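Local coordinates for ABC transporter periplasmic substrate-binding protein (Desulfovibrio alaskensis, PDB 5MY5) that probably binds tungstate in the periplasm and delivers it to an ABC transporter for selective uptake into the cell, at residues Thr64-Ala67 with Leu68-Gly71. The protein carries 2 engineered substitutions. Sequence-based numbering, arbitrary orientation.
Sequences TGKA and LKMG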
loop_
_atom_site.group_PDB
_atom_site.type_symbol
_atom_site.label_atom_id
_atom_site.label_comp_id
_atom_site.label_asym_id
_atom_site.label_seq_id
_atom_site.Cartn_x
_atom_site.Cartn_y
_atom_site.Cartn_z
ATOM N N THR A 64 5.626 -8.997 -0.820
ATOM C CA THR A 64 4.880 -9.543 0.330
ATOM C C THR A 64 5.105 -11.027 0.613
ATOM O O THR A 64 5.313 -11.478 1.770
ATOM C CB THR A 64 3.353 -9.236 0.189
ATOM O OG1 THR A 64 3.157 -7.817 0.121
ATOM C CG2 THR A 64 2.583 -9.807 1.353
ATOM N N GLY A 65 4.964 -11.844 -0.448
ATOM C CA GLY A 65 5.197 -13.265 -0.242
ATOM C C GLY A 65 6.546 -13.602 0.357
ATOM O O GLY A 65 6.637 -14.422 1.281
ATOM N N LYS A 66 7.537 -12.927 -0.167
ATOM C CA LYS A 66 8.911 -13.133 0.300
ATOM C C LYS A 66 9.094 -12.643 1.750
ATOM O O LYS A 66 9.819 -13.269 2.491
ATOM C CB LYS A 66 9.877 -12.393 -0.633
ATOM C CG LYS A 66 11.365 -12.641 -0.342
ATOM C CD LYS A 66 11.784 -14.145 -0.381
ATOM C CE LYS A 66 13.203 -14.325 0.135
ATOM N NZ LYS A 66 14.075 -13.127 -0.066
ATOM N N ALA A 67 8.402 -11.547 2.097
ATOM C CA ALA A 67 8.447 -11.047 3.502
ATOM C C ALA A 67 7.899 -12.058 4.419
ATOM O O ALA A 67 8.426 -12.329 5.495
ATOM C CB ALA A 67 7.714 -9.744 3.631
ATOM N N LEU A 68 6.719 -12.579 4.081
ATOM C CA LEU A 68 6.087 -13.621 4.862
ATOM C C LEU A 68 6.981 -14.844 4.996
ATOM O O LEU A 68 7.128 -15.390 6.085
ATOM C CB LEU A 68 4.734 -13.977 4.211
ATOM C CG LEU A 68 3.764 -12.805 4.418
ATOM C CD1 LEU A 68 2.668 -12.743 3.377
ATOM C CD2 LEU A 68 3.164 -12.900 5.788
ATOM N N LYS A 69 7.604 -15.234 3.879
ATOM C CA LYS A 69 8.535 -16.362 3.865
ATOM C C LYS A 69 9.725 -16.107 4.802
ATOM O O LYS A 69 10.115 -17.013 5.494
ATOM C CB LYS A 69 9.038 -16.715 2.451
ATOM C CG LYS A 69 8.037 -17.547 1.631
ATOM C CD LYS A 69 8.614 -18.211 0.360
ATOM C CE LYS A 69 8.936 -17.231 -0.753
ATOM N NZ LYS A 69 7.771 -16.549 -1.403
ATOM N N MET A 70 10.261 -14.886 4.836
ATOM C CA MET A 70 11.323 -14.539 5.761
ATOM C C MET A 70 10.899 -14.736 7.202
ATOM O O MET A 70 11.689 -15.226 8.028
ATOM C CB MET A 70 11.826 -13.104 5.574
ATOM C CG MET A 70 12.607 -12.842 4.260
ATOM S SD MET A 70 13.203 -11.174 4.015
ATOM C CE MET A 70 14.802 -11.400 4.911
ATOM N N GLY A 71 9.628 -14.372 7.573
ATOM C CA GLY A 71 9.123 -14.625 8.887
ATOM C C GLY A 71 8.980 -16.101 9.167
ATOM O O GLY A 71 9.405 -16.596 10.223
#
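Lys-69 NZ lies over one face of the peptide plane after Gly-65, and Lys-69 N sits beyond the oxygen, displaced toward the other face. At the plane after Thr-64, Leu-68 N is nearly in line with the carbonyl, and a methyl of Leu-68 flanks the oxygen off one face. Both planes belong to helix 64-72 of the periplasmic binding protein fold. The helix links strand 56-62 to strand 78-81 in a beta-alpha-beta crossover. Those two strands run parallel to strand 27-33, which lies between them.

Lys-69 folds back along the helix. Its chain bends at chi3 (-71°) and again at chi4. The ammonium therefore ends over the carbonyl group, with Lys-69 NZ 3.6 Å from Gly-65 C. Its charge may polarise this carbonyl. The backbone bond is separate: Lys-69 N is 2.9 Å from Gly-65 O, tilted 21° from the carbonyl plane on the side away from NZ.

Leu-68 has two conformers. In one of them CD1 lies beyond the oxygen, with Leu-68 CD1 3.3 Å from Thr-64 O. The same oxygen accepts an almost straight bond from Leu-68 N (N-H...O 176°). The Thr-64 and Leu-68 side chains run alongside one another, one turn apart. Leu-68 also packs on Ala-86 and Phe-90 of helix 84-92, while buried Ala-67 meets Ala-31 of strand 27-33. One side of the helix thus packs on the sheet, and Leu-68 joins it to the next helix.

Two more i to i+4 bonds continue the turn. Met-70 N donates to Lys-66 O, and Gly-71 N makes a longer bond of 3.2 Å to Ala-67 O. Met-70 CG lies 3.3 Å from Lys-66 O. Thr-64 turns its methyl anti to the backbone N, which in that same Leu-68 conformer brings Thr-64 CG2 to 3.6 Å from Leu-68 CD1.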